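Local coordinates for protein BlEst2 (Bacillus licheniformis, PDB 6WPX) that probably hydrolyses ester bonds as a lipase-type esterase of the alpha/beta-hydrolase clan, captured here in a propeptide form that retains its autoinhibitory C-terminal domain, at residues D124-L129 against S186-T191; E139-L144 against L198-F203; M97-L102 against H132-Y137; G145-G150 against G232-K237. One frame throughout, in Å; residues are numbered along the deposited sequence.

Interaction 1: D124-L129 against S186-T191; sequences DSQSAL and SFRDQT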
loop_
_atom_site.group_PDB
_atom_site.type_symbol
_atom_site.label_atom_id
_atom_site.label_comp_id
_atom_site.label_asym_id
_atom_site.label_seq_id
_atom_site.Cartn_x
_atom_site.Cartn_y
_atom_site.Cartn_z
ATOM N N ASP A 124 -10.842 5.480 7.404
ATOM C CA ASP A 124 -11.239 6.333 8.542
ATOM C C ASP A 124 -12.737 6.649 8.405
ATOM O O ASP A 124 -13.460 6.716 9.397
ATOM C CB ASP A 124 -10.459 7.664 8.522
ATOM C CG ASP A 124 -8.952 7.559 8.600
ATOM O OD1 ASP A 124 -8.446 6.491 9.044
ATOM O OD2 ASP A 124 -8.277 8.568 8.308
ATOM N N SER A 125 -13.182 6.859 7.157
ATOM C CA SER A 125 -14.578 7.161 6.844
ATOM C C SER A 125 -15.498 6.047 7.263
ATOM O O SER A 125 -16.496 6.315 7.935
ATOM C CB SER A 125 -14.749 7.481 5.364
ATOM O OG SER A 125 -14.116 8.725 5.126
ATOM N N GLN A 126 -15.158 4.800 6.900
ATOM C CA GLN A 126 -15.968 3.628 7.260
ATOM C C GLN A 126 -15.992 3.433 8.724
ATOM O O GLN A 126 -17.041 3.107 9.260
ATOM C CB GLN A 126 -15.445 2.352 6.620
ATOM C CG GLN A 126 -16.070 2.035 5.307
ATOM C CD GLN A 126 -16.046 0.546 5.069
ATOM O OE1 GLN A 126 -15.020 -0.108 5.253
ATOM N NE2 GLN A 126 -17.156 -0.013 4.615
ATOM N N SER A 127 -14.838 3.605 9.379
ATOM C CA SER A 127 -14.743 3.488 10.824
ATOM C C SER A 127 -15.676 4.512 11.475
ATOM O O SER A 127 -16.423 4.143 12.376
ATOM C CB SER A 127 -13.309 3.708 11.284
ATOM O OG SER A 127 -13.276 3.789 12.695
ATOM N N ALA A 128 -15.642 5.789 11.013
ATOM C CA ALA A 128 -16.511 6.842 11.545
ATOM C C ALA A 128 -17.962 6.411 11.436
ATOM O O ALA A 128 -18.672 6.428 12.435
ATOM C CB ALA A 128 -16.312 8.151 10.778
ATOM N N LEU A 129 -18.384 5.955 10.262
ATOM C CA LEU A 129 -19.786 5.586 10.048
ATOM C C LEU A 129 -20.239 4.323 10.749
ATOM O O LEU A 129 -21.304 4.317 11.355
ATOM C CB LEU A 129 -20.061 5.481 8.549
ATOM C CG LEU A 129 -20.530 6.775 7.885
ATOM C CD1 LEU A 129 -19.458 7.808 7.851
ATOM C CD2 LEU A 129 -20.945 6.514 6.494
ATOM N N SER A 186 -8.552 -8.291 9.195
ATOM C CA SER A 186 -9.266 -8.321 10.466
ATOM C C SER A 186 -10.271 -7.142 10.510
ATOM O O SER A 186 -11.426 -7.357 10.857
ATOM C CB SER A 186 -8.271 -8.231 11.610
ATOM O OG SER A 186 -8.904 -8.098 12.869
ATOM N N PHE A 187 -9.852 -5.910 10.110
ATOM C CA PHE A 187 -10.756 -4.750 10.063
ATOM C C PHE A 187 -11.940 -5.069 9.145
ATOM O O PHE A 187 -13.072 -4.829 9.533
ATOM C CB PHE A 187 -10.039 -3.460 9.600
ATOM C CG PHE A 187 -10.959 -2.254 9.545
ATOM C CD1 PHE A 187 -11.267 -1.534 10.699
ATOM C CD2 PHE A 187 -11.554 -1.864 8.345
ATOM C CE1 PHE A 187 -12.155 -0.445 10.650
ATOM C CE2 PHE A 187 -12.442 -0.787 8.301
ATOM C CZ PHE A 187 -12.722 -0.070 9.443
ATOM N N ARG A 188 -11.681 -5.668 7.960
ATOM C CA ARG A 188 -12.726 -6.093 7.013
ATOM C C ARG A 188 -13.699 -7.055 7.700
ATOM O O ARG A 188 -14.916 -6.870 7.619
ATOM C CB ARG A 188 -12.106 -6.774 5.767
ATOM C CG ARG A 188 -11.355 -5.824 4.830
ATOM C CD ARG A 188 -12.211 -5.264 3.684
ATOM N NE ARG A 188 -13.364 -4.537 4.208
ATOM C CZ ARG A 188 -13.324 -3.300 4.680
ATOM N NH1 ARG A 188 -14.399 -2.762 5.225
ATOM N NH2 ARG A 188 -12.212 -2.579 4.587
ATOM N N ASP A 189 -13.160 -8.049 8.426
ATOM C CA ASP A 189 -13.962 -9.037 9.141
ATOM C C ASP A 189 -14.928 -8.415 10.179
ATOM O O ASP A 189 -16.065 -8.865 10.285
ATOM C CB ASP A 189 -13.059 -10.091 9.785
ATOM C CG ASP A 189 -13.843 -11.186 10.495
ATOM O OD1 ASP A 189 -14.338 -12.102 9.806
ATOM O OD2 ASP A 189 -14.014 -11.087 11.730
ATOM N N GLN A 190 -14.468 -7.390 10.924
ATOM C CA GLN A 190 -15.217 -6.665 11.964
ATOM C C GLN A 190 -16.160 -5.602 11.415
ATOM O O GLN A 190 -16.976 -5.059 12.160
ATOM C CB GLN A 190 -14.226 -5.933 12.885
ATOM C CG GLN A 190 -13.274 -6.816 13.704
ATOM C CD GLN A 190 -12.531 -5.953 14.691
ATOM O OE1 GLN A 190 -11.833 -4.995 14.321
ATOM N NE2 GLN A 190 -12.725 -6.224 15.976
ATOM N N THR A 191 -16.003 -5.240 10.142
ATOM C CA THR A 191 -16.749 -4.147 9.534
ATOM C C THR A 191 -17.833 -4.585 8.545
ATOM O O THR A 191 -18.949 -4.068 8.588
ATOM C CB THR A 191 -15.725 -3.179 8.879
ATOM O OG1 THR A 191 -14.768 -2.788 9.863
ATOM C CG2 THR A 191 -16.359 -1.929 8.266
HETATM O O HOH W 1 -12.340 0.230 4.875
#

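Interaction 2: E139-L144 against L198-F203; sequences ERVITL and LKTKYF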
loop_
_atom_site.group_PDB
_atom_site.type_symbol
_atom_site.label_atom_id
_atom_site.label_comp_id
_atom_site.label_asym_id
_atom_site.label_seq_id
_atom_site.Cartn_x
_atom_site.Cartn_y
_atom_site.Cartn_z
ATOM N N GLU A 139 -24.903 10.502 3.851
ATOM C CA GLU A 139 -25.788 9.876 2.871
ATOM C C GLU A 139 -25.047 8.780 2.101
ATOM O O GLU A 139 -25.620 7.720 1.825
ATOM C CB GLU A 139 -26.372 10.961 1.936
ATOM C CG GLU A 139 -27.541 10.502 1.071
ATOM C CD GLU A 139 -27.126 10.118 -0.341
ATOM O OE1 GLU A 139 -26.210 10.767 -0.893
ATOM O OE2 GLU A 139 -27.716 9.164 -0.894
ATOM N N ARG A 140 -23.774 9.031 1.752
ATOM C CA ARG A 140 -22.975 8.090 0.994
ATOM C C ARG A 140 -21.501 8.388 1.118
ATOM O O ARG A 140 -21.106 9.498 1.499
ATOM C CB ARG A 140 -23.410 8.042 -0.496
ATOM C CG ARG A 140 -23.133 9.328 -1.279
ATOM C CD ARG A 140 -23.617 9.228 -2.718
ATOM N NE ARG A 140 -25.068 9.022 -2.789
ATOM C CZ ARG A 140 -25.713 8.615 -3.873
ATOM N NH1 ARG A 140 -25.047 8.377 -5.001
ATOM N NH2 ARG A 140 -27.030 8.460 -3.848
ATOM N N VAL A 141 -20.706 7.403 0.753
ATOM C CA VAL A 141 -19.250 7.473 0.766
ATOM C C VAL A 141 -18.694 7.049 -0.597
ATOM O O VAL A 141 -19.004 5.972 -1.099
ATOM C CB VAL A 141 -18.660 6.612 1.910
ATOM C CG1 VAL A 141 -17.133 6.718 1.966
ATOM C CG2 VAL A 141 -19.275 6.992 3.257
ATOM N N ILE A 142 -17.803 7.884 -1.140
ATOM C CA ILE A 142 -17.032 7.608 -2.341
ATOM C C ILE A 142 -15.560 7.564 -1.900
ATOM O O ILE A 142 -15.054 8.512 -1.321
ATOM C CB ILE A 142 -17.301 8.652 -3.442
ATOM C CG1 ILE A 142 -18.803 8.675 -3.817
ATOM C CG2 ILE A 142 -16.362 8.424 -4.667
ATOM C CD1 ILE A 142 -19.260 9.973 -4.351
ATOM N N THR A 143 -14.894 6.450 -2.147
ATOM C CA THR A 143 -13.487 6.300 -1.787
ATOM C C THR A 143 -12.642 6.340 -3.058
ATOM O O THR A 143 -13.015 5.735 -4.054
ATOM C CB THR A 143 -13.233 5.070 -0.914
ATOM O OG1 THR A 143 -13.288 3.879 -1.698
ATOM C CG2 THR A 143 -14.155 4.994 0.309
ATOM N N LEU A 144 -11.506 7.052 -3.002
ATOM C CA LEU A 144 -10.575 7.217 -4.106
ATOM C C LEU A 144 -9.248 6.573 -3.706
ATOM O O LEU A 144 -8.567 7.076 -2.810
ATOM C CB LEU A 144 -10.347 8.724 -4.404
ATOM C CG LEU A 144 -11.604 9.645 -4.532
ATOM C CD1 LEU A 144 -11.196 11.106 -4.764
ATOM C CD2 LEU A 144 -12.524 9.173 -5.630
ATOM N N LEU A 198 -24.813 -1.709 6.324
ATOM C CA LEU A 198 -25.978 -1.647 5.431
ATOM C C LEU A 198 -26.651 -0.276 5.360
ATOM O O LEU A 198 -27.415 -0.037 4.427
ATOM C CB LEU A 198 -27.026 -2.680 5.893
ATOM C CG LEU A 198 -26.653 -4.150 5.750
ATOM C CD1 LEU A 198 -27.456 -5.009 6.719
ATOM C CD2 LEU A 198 -26.803 -4.629 4.297
ATOM N N LYS A 199 -26.389 0.588 6.324
ATOM C CA LYS A 199 -27.067 1.900 6.428
ATOM C C LYS A 199 -26.475 2.973 5.511
ATOM O O LYS A 199 -26.988 4.087 5.536
ATOM C CB LYS A 199 -27.064 2.351 7.885
ATOM C CG LYS A 199 -27.860 1.440 8.801
ATOM C CD LYS A 199 -27.985 1.978 10.180
ATOM C CE LYS A 199 -28.306 0.907 11.197
ATOM N NZ LYS A 199 -28.255 1.454 12.564
ATOM N N THR A 200 -25.400 2.656 4.795
ATOM C CA THR A 200 -24.758 3.651 3.905
ATOM C C THR A 200 -24.312 3.010 2.591
ATOM O O THR A 200 -23.849 1.894 2.594
ATOM C CB THR A 200 -23.581 4.388 4.554
ATOM O OG1 THR A 200 -23.732 4.581 5.954
ATOM C CG2 THR A 200 -23.262 5.686 3.858
ATOM N N LYS A 201 -24.495 3.749 1.509
ATOM C CA LYS A 201 -24.063 3.280 0.188
ATOM C C LYS A 201 -22.602 3.687 -0.003
ATOM O O LYS A 201 -22.244 4.782 0.285
ATOM C CB LYS A 201 -24.919 3.889 -0.918
ATOM C CG LYS A 201 -24.587 3.341 -2.290
ATOM C CD LYS A 201 -24.948 1.877 -2.449
ATOM C CE LYS A 201 -24.353 1.214 -3.681
ATOM N NZ LYS A 201 -23.340 2.047 -4.348
ATOM N N TYR A 202 -21.838 2.773 -0.542
ATOM C CA TYR A 202 -20.408 2.913 -0.852
ATOM C C TYR A 202 -20.125 2.817 -2.326
ATOM O O TYR A 202 -20.730 2.006 -3.034
ATOM C CB TYR A 202 -19.569 1.845 -0.125
ATOM C CG TYR A 202 -19.545 2.050 1.366
ATOM C CD1 TYR A 202 -18.590 2.866 1.960
ATOM C CD2 TYR A 202 -20.505 1.461 2.186
ATOM C CE1 TYR A 202 -18.610 3.119 3.329
ATOM C CE2 TYR A 202 -20.521 1.685 3.557
ATOM C CZ TYR A 202 -19.566 2.508 4.127
ATOM O OH TYR A 202 -19.577 2.722 5.477
ATOM N N PHE A 203 -19.172 3.646 -2.770
ATOM C CA PHE A 203 -18.647 3.692 -4.133
ATOM C C PHE A 203 -17.148 3.702 -4.029
ATOM O O PHE A 203 -16.589 4.411 -3.188
ATOM C CB PHE A 203 -19.080 4.965 -4.864
ATOM C CG PHE A 203 -20.547 5.058 -5.165
ATOM C CD1 PHE A 203 -21.440 5.508 -4.205
ATOM C CD2 PHE A 203 -21.040 4.711 -6.422
ATOM C CE1 PHE A 203 -22.807 5.608 -4.494
ATOM C CE2 PHE A 203 -22.398 4.822 -6.711
ATOM C CZ PHE A 203 -23.273 5.266 -5.745
HETATM O O HOH W 2 -27.638 6.443 3.465
#

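Interaction 3: M97-L102 against H132-Y137; sequences MLAAKL and HNAYHY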
loop_
_atom_site.group_PDB
_atom_site.type_symbol
_atom_site.label_atom_id
_atom_site.label_comp_id
_atom_site.label_asym_id
_atom_site.label_seq_id
_atom_site.Cartn_x
_atom_site.Cartn_y
_atom_site.Cartn_z
ATOM N N MET A 97 -12.657 10.781 15.662
ATOM C CA MET A 97 -12.550 12.224 15.388
ATOM C C MET A 97 -13.467 12.612 14.216
ATOM O O MET A 97 -14.212 13.563 14.357
ATOM C CB MET A 97 -11.112 12.604 15.052
ATOM C CG MET A 97 -10.948 14.017 14.627
ATOM S SD MET A 97 -9.285 14.448 14.250
ATOM C CE MET A 97 -8.598 14.581 15.891
ATOM N N LEU A 98 -13.390 11.894 13.098
ATOM C CA LEU A 98 -14.237 12.211 11.947
ATOM C C LEU A 98 -15.709 12.157 12.340
ATOM O O LEU A 98 -16.440 13.086 12.020
ATOM C CB LEU A 98 -13.926 11.276 10.769
ATOM C CG LEU A 98 -14.713 11.489 9.454
ATOM C CD1 LEU A 98 -14.540 12.930 8.888
ATOM C CD2 LEU A 98 -14.261 10.480 8.421
ATOM N N ALA A 99 -16.125 11.115 13.093
ATOM C CA ALA A 99 -17.507 10.970 13.560
ATOM C C ALA A 99 -17.950 12.162 14.407
ATOM O O ALA A 99 -19.064 12.664 14.215
ATOM C CB ALA A 99 -17.660 9.688 14.350
ATOM N N ALA A 100 -17.072 12.626 15.328
ATOM C CA ALA A 100 -17.342 13.771 16.205
ATOM C C ALA A 100 -17.516 15.056 15.384
ATOM O O ALA A 100 -18.474 15.794 15.614
ATOM C CB ALA A 100 -16.221 13.932 17.218
ATOM N N LYS A 101 -16.645 15.280 14.373
ATOM C CA LYS A 101 -16.722 16.483 13.537
ATOM C C LYS A 101 -17.844 16.422 12.538
ATOM O O LYS A 101 -18.391 17.467 12.211
ATOM C CB LYS A 101 -15.375 16.820 12.862
ATOM C CG LYS A 101 -14.156 16.884 13.813
ATOM C CD LYS A 101 -14.285 17.952 14.912
ATOM C CE LYS A 101 -13.133 17.906 15.894
ATOM N NZ LYS A 101 -13.240 19.025 16.853
ATOM N N LEU A 102 -18.231 15.210 12.073
ATOM C CA LEU A 102 -19.350 15.059 11.134
ATOM C C LEU A 102 -20.655 15.524 11.779
ATOM O O LEU A 102 -21.503 16.072 11.095
ATOM C CB LEU A 102 -19.473 13.636 10.577
ATOM C CG LEU A 102 -18.416 13.220 9.540
ATOM C CD1 LEU A 102 -18.493 11.719 9.283
ATOM C CD2 LEU A 102 -18.578 13.995 8.238
ATOM N N HIS A 132 -18.301 4.218 14.762
ATOM C CA HIS A 132 -18.508 5.421 15.585
ATOM C C HIS A 132 -19.824 6.088 15.280
ATOM O O HIS A 132 -20.003 7.273 15.553
ATOM C CB HIS A 132 -17.310 6.381 15.487
ATOM C CG HIS A 132 -16.060 5.761 16.000
ATOM N ND1 HIS A 132 -15.217 5.054 15.163
ATOM C CD2 HIS A 132 -15.598 5.673 17.265
ATOM C CE1 HIS A 132 -14.258 4.583 15.944
ATOM N NE2 HIS A 132 -14.437 4.950 17.208
ATOM N N ASN A 133 -20.743 5.318 14.675
ATOM C CA ASN A 133 -22.139 5.687 14.373
ATOM C C ASN A 133 -22.341 7.026 13.630
ATOM O O ASN A 133 -23.381 7.670 13.806
ATOM C CB ASN A 133 -22.961 5.667 15.679
ATOM C CG ASN A 133 -22.784 4.392 16.454
ATOM O OD1 ASN A 133 -23.082 3.303 15.967
ATOM N ND2 ASN A 133 -22.221 4.495 17.643
ATOM N N ALA A 134 -21.358 7.435 12.793
ATOM C CA ALA A 134 -21.488 8.671 12.004
ATOM C C ALA A 134 -22.460 8.531 10.822
ATOM O O ALA A 134 -22.745 9.532 10.156
ATOM C CB ALA A 134 -20.130 9.146 11.513
ATOM N N TYR A 135 -23.000 7.309 10.572
ATOM C CA TYR A 135 -23.942 7.082 9.455
ATOM C C TYR A 135 -25.148 8.054 9.519
ATOM O O TYR A 135 -25.706 8.391 8.483
ATOM C CB TYR A 135 -24.404 5.607 9.375
ATOM C CG TYR A 135 -25.283 5.175 10.527
ATOM C CD1 TYR A 135 -26.662 5.338 10.477
ATOM C CD2 TYR A 135 -24.735 4.607 11.670
ATOM C CE1 TYR A 135 -27.469 4.990 11.564
ATOM C CE2 TYR A 135 -25.533 4.224 12.743
ATOM C CZ TYR A 135 -26.895 4.428 12.691
ATOM O OH TYR A 135 -27.650 4.025 13.761
ATOM N N HIS A 136 -25.523 8.519 10.737
ATOM C CA HIS A 136 -26.620 9.480 10.955
ATOM C C HIS A 136 -26.423 10.774 10.152
ATOM O O HIS A 136 -27.400 11.432 9.799
ATOM C CB HIS A 136 -26.696 9.852 12.458
ATOM C CG HIS A 136 -27.096 8.718 13.357
ATOM N ND1 HIS A 136 -28.375 8.183 13.325
ATOM C CD2 HIS A 136 -26.372 8.054 14.284
ATOM C CE1 HIS A 136 -28.378 7.207 14.211
ATOM N NE2 HIS A 136 -27.193 7.092 14.813
ATOM N N TYR A 137 -25.149 11.146 9.882
ATOM C CA TYR A 137 -24.786 12.416 9.262
ATOM C C TYR A 137 -24.375 12.319 7.821
ATOM O O TYR A 137 -24.104 13.341 7.187
ATOM C CB TYR A 137 -23.674 13.089 10.109
ATOM C CG TYR A 137 -23.938 13.009 11.602
ATOM C CD1 TYR A 137 -25.063 13.609 12.165
ATOM C CD2 TYR A 137 -23.116 12.253 12.436
ATOM C CE1 TYR A 137 -25.347 13.491 13.525
ATOM C CE2 TYR A 137 -23.389 12.125 13.800
ATOM C CZ TYR A 137 -24.502 12.756 14.341
ATOM O OH TYR A 137 -24.786 12.659 15.679
#

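Interaction 4: G145-G150 against G232-K237; sequences GTPHHG and GAVTEK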
loop_
_atom_site.group_PDB
_atom_site.type_symbol
_atom_site.label_atom_id
_atom_site.label_comp_id
_atom_site.label_asym_id
_atom_site.label_seq_id
_atom_site.Cartn_x
_atom_site.Cartn_y
_atom_site.Cartn_z
ATOM N N GLY A 145 -8.894 5.491 -4.386
ATOM C CA GLY A 145 -7.653 4.757 -4.135
ATOM C C GLY A 145 -7.461 4.368 -2.696
ATOM O O GLY A 145 -6.363 4.512 -2.149
ATOM N N THR A 146 -8.542 3.915 -2.052
ATOM C CA THR A 146 -8.480 3.544 -0.645
ATOM C C THR A 146 -8.047 2.094 -0.512
ATOM O O THR A 146 -8.732 1.226 -1.046
ATOM C CB THR A 146 -9.838 3.760 0.060
ATOM O OG1 THR A 146 -10.109 5.172 0.110
ATOM C CG2 THR A 146 -9.846 3.165 1.496
ATOM N N PRO A 147 -6.979 1.798 0.260
ATOM C CA PRO A 147 -6.616 0.387 0.467
ATOM C C PRO A 147 -7.549 -0.290 1.481
ATOM O O PRO A 147 -7.132 -0.608 2.598
ATOM C CB PRO A 147 -5.166 0.460 0.951
ATOM C CG PRO A 147 -5.069 1.797 1.664
ATOM C CD PRO A 147 -6.087 2.713 1.007
ATOM N N HIS A 148 -8.815 -0.546 1.077
ATOM C CA HIS A 148 -9.784 -1.232 1.950
ATOM C C HIS A 148 -9.280 -2.627 2.382
ATOM O O HIS A 148 -9.683 -3.100 3.438
ATOM C CB HIS A 148 -11.146 -1.370 1.262
ATOM C CG HIS A 148 -11.834 -0.055 1.046
ATOM N ND1 HIS A 148 -12.338 0.681 2.106
ATOM C CD2 HIS A 148 -12.072 0.609 -0.108
ATOM C CE1 HIS A 148 -12.906 1.740 1.560
ATOM N NE2 HIS A 148 -12.767 1.740 0.223
ATOM N N HIS A 149 -8.415 -3.280 1.565
ATOM C CA HIS A 149 -7.873 -4.602 1.913
ATOM C C HIS A 149 -6.397 -4.508 2.339
ATOM O O HIS A 149 -5.716 -5.511 2.440
ATOM C CB HIS A 149 -8.093 -5.647 0.785
ATOM C CG HIS A 149 -9.544 -5.844 0.437
ATOM N ND1 HIS A 149 -10.290 -6.859 0.992
ATOM C CD2 HIS A 149 -10.347 -5.091 -0.341
ATOM C CE1 HIS A 149 -11.508 -6.730 0.499
ATOM N NE2 HIS A 149 -11.598 -5.676 -0.297
ATOM N N GLY A 150 -5.926 -3.301 2.592
ATOM C CA GLY A 150 -4.558 -3.093 3.016
ATOM C C GLY A 150 -3.575 -2.781 1.911
ATOM O O GLY A 150 -3.874 -2.896 0.717
ATOM N N GLY A 232 0.260 2.662 -8.152
ATOM C CA GLY A 232 1.562 3.015 -7.595
ATOM C C GLY A 232 1.583 2.918 -6.079
ATOM O O GLY A 232 2.659 2.838 -5.481
ATOM N N ALA A 233 0.398 2.880 -5.435
ATOM C CA ALA A 233 0.348 2.777 -3.972
ATOM C C ALA A 233 -0.648 1.746 -3.506
ATOM O O ALA A 233 -0.506 1.226 -2.414
ATOM C CB ALA A 233 0.008 4.134 -3.365
ATOM N N VAL A 234 -1.712 1.514 -4.287
ATOM C CA VAL A 234 -2.780 0.603 -3.878
ATOM C C VAL A 234 -3.148 -0.242 -5.076
ATOM O O VAL A 234 -3.263 0.304 -6.177
ATOM C CB VAL A 234 -4.033 1.380 -3.331
ATOM C CG1 VAL A 234 -5.105 0.414 -2.835
ATOM C CG2 VAL A 234 -3.658 2.374 -2.223
ATOM N N THR A 235 -3.372 -1.549 -4.871
ATOM C CA THR A 235 -3.816 -2.427 -5.975
ATOM C C THR A 235 -5.313 -2.250 -6.201
ATOM O O THR A 235 -6.045 -1.980 -5.261
ATOM C CB THR A 235 -3.462 -3.887 -5.735
ATOM O OG1 THR A 235 -4.252 -4.356 -4.652
ATOM C CG2 THR A 235 -1.945 -4.103 -5.471
ATOM N N GLU A 236 -5.764 -2.417 -7.452
ATOM C CA GLU A 236 -7.181 -2.260 -7.780
ATOM C C GLU A 236 -8.026 -3.208 -6.891
ATOM O O GLU A 236 -9.043 -2.789 -6.338
ATOM C CB GLU A 236 -7.396 -2.525 -9.287
ATOM C CG GLU A 236 -8.856 -2.561 -9.705
ATOM C CD GLU A 236 -9.584 -3.887 -9.570
ATOM O OE1 GLU A 236 -10.828 -3.876 -9.499
ATOM O OE2 GLU A 236 -8.911 -4.940 -9.515
ATOM N N LYS A 237 -7.595 -4.479 -6.747
ATOM C CA LYS A 237 -8.333 -5.435 -5.909
ATOM C C LYS A 237 -8.426 -4.984 -4.439
ATOM O O LYS A 237 -9.470 -5.172 -3.808
ATOM C CB LYS A 237 -7.763 -6.858 -6.026
ATOM C CG LYS A 237 -8.140 -7.548 -7.352
ATOM C CD LYS A 237 -9.627 -7.978 -7.406
ATOM C CE LYS A 237 -10.190 -7.936 -8.803
ATOM N NZ LYS A 237 -11.671 -8.059 -8.808
HETATM O O HOH W 3 -2.911 -2.419 -2.129
#

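Interaction 1: D124-L129 against S186-T191
Gln126 and Arg188 join two helices of the alpha/beta-hydrolase domain, helix 121-131 and helix 181-191, whose short segments run in similar directions, 31° apart, at an axis separation of 11.7 Å. At that separation the backbones stay apart and long side chains span the gap. The two chains cross at about a right angle, and Arg188 NH1 donates to Gln126 OE1 over 2.7 Å, in the carbonyl plane and on a lone pair, although the oxygen is somewhat tilted from the guanidinium plane. Arg188 starts off pointing away; bends at its second and third torsions fold its tip back to the amide. A water adds a second link, donating to OE1 and accepting from Arg188 NH2. OE1 is thus gripped twice, while NE2 is held by Tyr243. Asp192 pairs with NH1 and His148 O receives NH2, so the buried guanidinium is well partnered. With an alanine in place of Gln126 the amide is gone, and Arg188 NH1 would probably be left without one of its acceptors and the water without one of its anchors. Phe187, with CG anti to the backbone N (chi1 180°), extends its ring between the helices, and CZ lies 4.2 Å from Ser127 CB. Thr191 OG1, also bonded to His131 NE2, sits 3.3 Å above that ring's centre and donates to Phe187 O at 2.7 Å.

Interaction 2: E139-L144 against L198-F203
Val141 lies alongside Tyr202, both pointing the same way, with Val141 CB 3.7 Å from Tyr202 CD1 and its CG2 near CE1. They are a parallel pair on neighbouring strands of the central sheet of the alpha/beta-hydrolase fold, and their face is packed by helix 121-131. Three backbone bonds tie strand 138-144 to strand 201-205: Val141 N to Lys201 O, Phe203 N to Val141 O at 2.9 Å, and Thr143 N to Phe203 O at 2.8 Å. On the other face, Ile142 CG1 rests 3.9 Å from Phe203 CB. Arg140 reaches the same ring further out, NH1 standing 3.6 Å from Phe203 CE1, with guanidinium and ring planes 15° apart. Its CG is wedged between the backbone N and the carbonyl carbon (chi1 67°), and a bend at chi3 turns the guanidinium side-on to Glu139, NE meeting OE1 at 2.8 Å and NH2 meeting OE2. Arg140 NH1 also donates to Leu270 O and Ile273 O. Lys201 NZ stands 3.5 Å above one face of the Phe203 ring, toward its rim, and is held by Tyr202 O and Thr245. Two cationic groups therefore border one phenyl ring, and the carboxylate of Glu139 probably offsets part of that charge.

Interaction 3: M97-L102 against H132-Y137
Ala99 and Ala134 bring the backbones of helix 91-109 and of the loop 132-137 to within 4.9 Å, CA to CA, and the gap widens to 6.3 Å between the CA atoms of Leu102 and Tyr137. The loop is the helix-to-strand link of the beta-alpha-beta crossover 113-118, 121-131, 138-144 in the alpha/beta-hydrolase sheet. Small side chains make the closeness possible. Ala99 CB is 3.5 Å from His132 CB, and Ala134 CB fits against Ala99 CA and, at 3.8 Å, against Leu102 CD1. One turn along the helix from Ala99, Leu102 also packs on strand 113-118, so it fills the corner between helix, loop and sheet. The backbone turns His132 CB to the helix, and with CG anti to the carbonyl carbon (chi1 -62°) the imidazole swings to where ND1 bonds to Ser127 O. No hydrogen bond crosses between the two segments; apolar packing does the joining. Within the loop, Tyr137 N donates to Ala134 O. One face of the Tyr137 ring is covered by His136 CB, 3.9 Å above its centre, and the hydroxyl is held by Arg103. Nearer the backbone, Tyr137 CB lies 3.8 Å from Leu102 O.

Interaction 4: G145-G150 against G232-K237
Val234 carries its CB to 4.1 Å from Gly145 O, and both of its methyl branches go on to meet the loop 145-150. CG2 approaches that carbonyl oxygen more closely, at 3.4 Å, and also lies near CB and CD of Pro147. CG1, anti to the backbone N (chi1 -177°), is turned against the proline, 3.6 Å from Pro147 CA and 3.8 Å from Pro147 CB, the two side chains crossing at about a right angle. Pro147 is the centre of an inverse gamma turn and opens a type I turn ending at Gly150. Gly145 O is buried here and has no polar partner in the model. An alanine at Val234 would lack both methyls, which would probably leave a gap beside Pro147 and Gly145 O less shielded. Polar linkage comes from a water that donates to Gly150 O at 3.0 Å and accepts from Thr235 N. At the outer end, His149 CD2 lies 3.6 Å from Lys237 O, while Lys237 NZ turns off to Thr280 O. The contact thus joins two loops of the hydrolase domain: one leaves strand 138-144, bonds through Gly145 to Leu205, the last residue of strand 201-205, and leads to helix 152-157, and the other runs from helix 218-224 toward strand 245-246.

How the interactions relate
Interactions 1, 2 and 3 share one crossover: 124-129 lies in helix 121-131, 132-137 is the loop after it, and 139-144 lies in the next strand. Gln126 CG packs 3.4 Å from Tyr202 CE1, tying interaction 1 to interaction 2 (about 12 Å apart, centre to centre), and Ala128 O probably accepts a hydrogen bond from Ala134 N of interaction 3. His148 ties interactions 1 and 2 to interaction 4: its O takes Arg188 NH2 at 2.8 Å and its NE2 meets Thr143 OG1 at 2.9 Å. Interactions 3 and 4 do not touch. Thr146 OG1 hydrogen-bonds Ser119 O, where alpha/beta hydrolases usually place their nucleophile, so interaction 4 probably lies near the active site.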